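Side-chain contacts in beta-fructofuranosidase (Arthrobacter, PDB 3WPU), which belongs to the levansucrase/invertase family of the beta-fructosidase clan, whose members share a five-bladed beta-propeller fold: residues G124-A127 with A128-P131; V469-Y473 with G474-L478; K523-A527 with T528-L532. All coordinates share one frame; numbering follows the deposited sequence.

Contact 1: G124-A127 with A128-P131; sequences GVPA and AERP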
# COMPACT_ATOMS: atom_id res chain seq x y z
N GLY A 124 -15.34 1.04 17.13
CA GLY A 124 -15.18 0.70 18.55
C GLY A 124 -15.59 -0.69 19.01
O GLY A 124 -15.81 -0.90 20.21
N VAL A 125 -15.68 -1.63 18.07
CA VAL A 125 -15.97 -3.03 18.38
C VAL A 125 -14.66 -3.84 18.23
O VAL A 125 -14.00 -3.79 17.17
CB VAL A 125 -17.06 -3.60 17.46
CG1 VAL A 125 -17.46 -5.03 17.85
CG2 VAL A 125 -18.29 -2.70 17.45
N PRO A 126 -14.24 -4.55 19.29
CA PRO A 126 -13.04 -5.38 19.16
C PRO A 126 -13.20 -6.45 18.07
O PRO A 126 -14.30 -6.99 17.88
CB PRO A 126 -12.87 -6.01 20.55
CG PRO A 126 -13.69 -5.17 21.47
CD PRO A 126 -14.82 -4.61 20.65
N ALA A 127 -12.12 -6.74 17.35
CA ALA A 127 -12.18 -7.65 16.20
C ALA A 127 -12.86 -9.00 16.50
O ALA A 127 -13.62 -9.50 15.68
CB ALA A 127 -10.78 -7.87 15.63
N ALA A 128 -12.57 -9.56 17.67
CA ALA A 128 -13.17 -10.84 18.09
C ALA A 128 -14.69 -10.79 18.26
O ALA A 128 -15.35 -11.84 18.20
CB ALA A 128 -12.52 -11.30 19.39
N GLU A 129 -15.25 -9.60 18.48
CA GLU A 129 -16.69 -9.46 18.68
C GLU A 129 -17.43 -9.03 17.39
O GLU A 129 -18.65 -8.90 17.38
CB GLU A 129 -16.97 -8.47 19.80
CG GLU A 129 -16.40 -8.89 21.14
CD GLU A 129 -16.61 -7.83 22.22
OE1 GLU A 129 -15.70 -7.64 23.06
OE2 GLU A 129 -17.69 -7.20 22.23
N ARG A 130 -16.70 -8.83 16.31
CA ARG A 130 -17.35 -8.50 15.05
C ARG A 130 -17.79 -9.75 14.34
O ARG A 130 -17.32 -10.84 14.65
CB ARG A 130 -16.40 -7.71 14.18
CG ARG A 130 -16.14 -6.32 14.73
CD ARG A 130 -15.43 -5.52 13.67
NE ARG A 130 -14.98 -4.21 14.13
CZ ARG A 130 -15.70 -3.10 14.11
NH1 ARG A 130 -16.96 -3.09 13.69
NH2 ARG A 130 -15.15 -1.98 14.55
N PRO A 131 -18.68 -9.61 13.35
CA PRO A 131 -19.01 -10.76 12.52
C PRO A 131 -17.73 -11.35 11.91
O PRO A 131 -16.74 -10.62 11.75
CB PRO A 131 -19.92 -10.18 11.44
CG PRO A 131 -20.51 -8.96 12.07
CD PRO A 131 -19.43 -8.41 12.94
O HOH W 1 -12.47 -1.54 15.14

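Contact 2: V469-Y473 with G474-L478; sequences VDYSY and GSEGL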
# COMPACT_ATOMS: atom_id res chain seq x y z
N VAL A 469 7.55 -11.08 12.78
CA VAL A 469 6.14 -11.35 12.87
C VAL A 469 5.78 -11.76 14.29
O VAL A 469 6.51 -12.52 14.94
CB VAL A 469 5.79 -12.49 11.91
CG1 VAL A 469 4.39 -13.04 12.17
CG2 VAL A 469 5.88 -11.96 10.47
N ASP A 470 4.66 -11.23 14.78
CA ASP A 470 4.16 -11.57 16.11
C ASP A 470 3.18 -12.74 15.98
O ASP A 470 2.01 -12.55 15.68
CB ASP A 470 3.51 -10.37 16.79
CG ASP A 470 3.02 -10.70 18.19
OD1 ASP A 470 3.24 -11.85 18.64
OD2 ASP A 470 2.41 -9.81 18.82
N TYR A 471 3.69 -13.95 16.22
CA TYR A 471 2.86 -15.15 16.16
C TYR A 471 1.95 -15.34 17.40
O TYR A 471 1.15 -16.29 17.43
CB TYR A 471 3.73 -16.38 15.92
CG TYR A 471 4.24 -16.50 14.50
CD1 TYR A 471 3.45 -17.08 13.51
CD2 TYR A 471 5.50 -16.02 14.14
CE1 TYR A 471 3.91 -17.21 12.20
CE2 TYR A 471 5.96 -16.14 12.84
CZ TYR A 471 5.17 -16.74 11.88
OH TYR A 471 5.66 -16.86 10.60
N SER A 472 2.03 -14.44 18.38
CA SER A 472 1.15 -14.49 19.54
C SER A 472 -0.12 -13.69 19.30
O SER A 472 -1.06 -13.75 20.09
CB SER A 472 1.85 -13.98 20.80
OG SER A 472 2.08 -12.58 20.71
N TYR A 473 -0.14 -12.92 18.22
CA TYR A 473 -1.28 -12.09 17.85
C TYR A 473 -2.39 -12.96 17.31
O TYR A 473 -2.17 -13.77 16.41
CB TYR A 473 -0.84 -11.05 16.82
CG TYR A 473 -1.91 -10.05 16.37
CD1 TYR A 473 -2.32 -9.01 17.20
CD2 TYR A 473 -2.41 -10.09 15.09
CE1 TYR A 473 -3.26 -8.08 16.77
CE2 TYR A 473 -3.34 -9.16 14.65
CZ TYR A 473 -3.77 -8.17 15.50
OH TYR A 473 -4.68 -7.25 15.07
N GLY A 474 -3.59 -12.80 17.85
CA GLY A 474 -4.73 -13.55 17.35
C GLY A 474 -4.53 -15.05 17.44
O GLY A 474 -4.06 -15.56 18.48
N SER A 475 -4.90 -15.74 16.37
CA SER A 475 -4.69 -17.17 16.29
C SER A 475 -3.41 -17.46 15.50
O SER A 475 -3.41 -17.41 14.26
CB SER A 475 -5.88 -17.86 15.63
OG SER A 475 -5.66 -19.25 15.58
N GLU A 476 -2.34 -17.73 16.24
CA GLU A 476 -1.02 -18.02 15.65
C GLU A 476 -0.62 -16.97 14.62
O GLU A 476 -0.09 -17.27 13.54
CB GLU A 476 -0.98 -19.43 15.05
CG GLU A 476 0.44 -20.00 14.97
CD GLU A 476 0.49 -21.45 14.50
OE1 GLU A 476 1.60 -21.97 14.40
OE2 GLU A 476 -0.55 -22.04 14.23
N GLY A 477 -0.88 -15.71 14.96
CA GLY A 477 -0.53 -14.59 14.11
C GLY A 477 -1.67 -13.99 13.30
O GLY A 477 -1.57 -12.84 12.84
N LEU A 478 -2.76 -14.73 13.13
CA LEU A 478 -3.90 -14.24 12.34
C LEU A 478 -4.91 -13.51 13.21
O LEU A 478 -5.51 -14.09 14.12
CB LEU A 478 -4.61 -15.41 11.66
CG LEU A 478 -3.79 -16.23 10.66
CD1 LEU A 478 -4.63 -17.41 10.22
CD2 LEU A 478 -3.39 -15.41 9.47
O HOH W 2 0.88 -11.72 13.07

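Contact 3: K523-A527 with T528-L532; sequences KPVSA and TVRAL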
# COMPACT_ATOMS: atom_id res chain seq x y z
N LYS A 523 -29.96 14.35 14.01
CA LYS A 523 -31.25 14.85 14.50
C LYS A 523 -31.09 16.27 15.03
O LYS A 523 -30.01 16.67 15.45
CB LYS A 523 -31.80 13.96 15.61
CG LYS A 523 -32.32 12.61 15.17
CD LYS A 523 -32.77 11.81 16.38
CE LYS A 523 -33.44 10.50 15.98
NZ LYS A 523 -33.89 9.72 17.17
N PRO A 524 -32.19 17.04 15.01
CA PRO A 524 -32.14 18.33 15.68
C PRO A 524 -31.94 18.15 17.18
O PRO A 524 -32.53 17.26 17.79
CB PRO A 524 -33.50 18.95 15.37
CG PRO A 524 -33.96 18.27 14.13
CD PRO A 524 -33.44 16.87 14.25
N VAL A 525 -31.07 18.98 17.76
CA VAL A 525 -30.87 19.00 19.19
C VAL A 525 -30.95 20.46 19.62
O VAL A 525 -30.74 21.36 18.81
CB VAL A 525 -29.50 18.39 19.61
CG1 VAL A 525 -29.44 16.90 19.25
CG2 VAL A 525 -28.33 19.15 19.00
N SER A 526 -31.24 20.66 20.90
CA SER A 526 -31.31 22.01 21.45
C SER A 526 -29.95 22.67 21.42
O SER A 526 -28.92 22.00 21.45
CB SER A 526 -31.83 21.94 22.90
OG SER A 526 -30.87 21.39 23.80
N ALA A 527 -29.95 23.99 21.36
CA ALA A 527 -28.70 24.73 21.43
C ALA A 527 -27.91 24.34 22.67
O ALA A 527 -26.69 24.24 22.63
CB ALA A 527 -28.96 26.23 21.39
N THR A 528 -28.59 24.07 23.79
CA THR A 528 -27.90 23.67 25.01
C THR A 528 -27.14 22.35 24.84
O THR A 528 -26.00 22.20 25.27
CB THR A 528 -28.90 23.57 26.19
OG1 THR A 528 -29.54 24.83 26.37
CG2 THR A 528 -28.23 23.19 27.48
N VAL A 529 -27.81 21.36 24.25
CA VAL A 529 -27.14 20.08 24.01
C VAL A 529 -25.98 20.19 23.03
O VAL A 529 -24.91 19.65 23.28
CB VAL A 529 -28.15 19.04 23.52
CG1 VAL A 529 -27.42 17.79 23.03
CG2 VAL A 529 -29.08 18.70 24.66
N ARG A 530 -26.18 20.90 21.93
CA ARG A 530 -25.11 21.16 20.98
C ARG A 530 -23.91 21.76 21.69
O ARG A 530 -22.77 21.33 21.50
CB ARG A 530 -25.60 22.08 19.85
CG ARG A 530 -24.58 22.33 18.75
CD ARG A 530 -25.20 23.08 17.58
NE ARG A 530 -26.22 22.26 16.94
CZ ARG A 530 -25.96 21.26 16.09
NH1 ARG A 530 -24.71 20.95 15.74
NH2 ARG A 530 -26.97 20.56 15.58
N ALA A 531 -24.17 22.76 22.53
CA ALA A 531 -23.09 23.42 23.25
C ALA A 531 -22.34 22.48 24.17
O ALA A 531 -21.11 22.55 24.29
CB ALA A 531 -23.65 24.59 24.06
N LEU A 532 -23.04 21.59 24.86
CA LEU A 532 -22.37 20.77 25.83
C LEU A 532 -21.59 19.64 25.16
O LEU A 532 -20.54 19.24 25.65
CB LEU A 532 -23.35 20.29 26.91
CG LEU A 532 -24.25 19.07 26.82
CD1 LEU A 532 -23.57 17.90 27.49
CD2 LEU A 532 -25.57 19.39 27.55
O HOH W 3 -28.65 23.20 17.74

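Contact 1: G124-A127 with A128-P131
Val125 lies across the guanidinium of Arg130. Val125 CB sits over the centre of one face of that flat group, 3.6 Å from Arg130 CZ. Val125 CG1 is anti to the backbone N (chi1 -175°). This turns Val125 CG1 onto the aliphatic part of the arginine, 3.6 Å from Arg130 CG. The same methyl also approaches CB of Glu129. Glu129 is extended beyond CG and crosses the proline ring obliquely, with Glu129 OE1 3.6 Å from Pro126 CG.

Two backbone hydrogen bonds span the turn. Glu129 N donates to Pro126 O at 2.8 Å, and Arg130 N donates to Ala127 O at 3.2 Å.

The polar end of Arg130 looks to several partners. NH1 is hydrogen-bonded to Pro122 O at the end of strand 115-122, and NH2 has a weak, long ion pair with Glu94. Arg130 NH2 also donates to a water 2.8 Å away, which lies in the guanidinium plane at its edge. That water is weakly bonded to Val125 O.

The paired bonds between residues three apart are those of a short 3-10 turn. It lies in the surface loop joining the antiparallel strands 115-122 and 137-141.

Contact 2: V469-Y473 with G474-L478
Asp470 O touches Gly477 CA at 3.6 Å and has polar partners too. A water lies 3.0 Å from Asp470 O and 2.7 Å from Gly477 O. It can donate to either, though it has more acceptors in reach than protons. Tyr473 N donates weakly to Asp470 O, closing a type I beta turn from Asp470 to Tyr473. A type I' turn follows from Ser475 to Leu478, with those two residues bonded backbone to backbone in both directions. An Asx turn overlaps the start of the first turn: Ser472 N donates to Asp470 OD1 at 2.9 Å, from above the carboxylate plane. Asp470 OD2 forms a salt bridge with Lys455 of the neighbouring strand 454-458.

The two turns fold onto each other at Gly477. Gly477 N donates to Tyr473 O at 2.7 Å, but the bond is bent (126°) and weak. Gly477 has positive phi (102°), which suits glycine. Beside it, Glu476 CA makes a CH...O contact with Tyr471 O at 3.3 Å.

The tyrosines sit differently. Tyr471 has Val469 CG1 over one face, near the rim, and Glu476 O at its edge; its OH bonds to Ala53 O. Tyr473 CG lies beside the carbonyl carbon (chi1 -177°), which sets the ring by Gly474 N. Gly477 O lies in the plane of that ring, at its edge, 3.7 Å from Tyr473 CD2.

Contact 3: K523-A527 with T528-L532
Ser526 is where the chain turns from an extended run into helix 527-539. Val525 and Ser526 have extended backbone angles, and Ala527 is already helical. The first regular helical bonds reach back across this junction. Arg530 N donates to Ser526 O at 3.0 Å, and Ala531 N donates to Ala527 O at 2.9 Å.

The Ser526 side chain supplies a further acceptor. Its OG stands between the backbone N and the carbonyl carbon (chi1 71°), which carries it over the start of the helix. There Ser526 OG accepts from Val529 N at 3.1 Å in a fairly straight bond (165°). This is an N-cap. The serine oxygen takes a backbone N-H of the first turn, where the chain offers few carbonyl partners. Ser526 is thus bound twice, by its carbonyl and by its hydroxyl, to successive residues of the helix. Val529 CG2 packs close to the capping oxygen, 3.3 Å from Ser526 OG.

Apolar packing begins one residue earlier. Val525 CB meets Val529 CG1 at 4.0 Å. Val525 CG2 approaches the end of Arg530 instead, 3.9 Å from Arg530 NH2, and the two side chains cross at about a right angle. Arg530 leaves the helix with CG anti to the backbone N and then bends at chi3 (-65°). The bend turns its head toward Val525. Helix 514-520 lies alongside: Val529 touches Lys515, and Arg530 touches Tyr519. A water joins the two segments at this end. It donates to Val525 O and accepts from Arg530 NE at 2.7 Å, lying in the guanidinium plane at its edge.

How the contacts relate
All three contacts are local and lie at the surface, though Gly477 of contact 2 is itself buried. Contacts 1 and 2 are both in loops. Contact 1 lies in the loop joining two antiparallel strands, while contact 2 follows strand 467-469. Their nearest atoms are about 6 Å apart, so they are neighbours without touching. Contact 3 starts a helix far out, its centre about 41 Å from that of the chain and about 45 Å from that of contact 2. The chemistry follows the place. Contact 1 combines a 3-10 turn with an arginine held near a strand end. Contact 2 mixes sound and weak turn bonds and uses glycines at positive phi. Contact 3 has helical bonds and a serine cap.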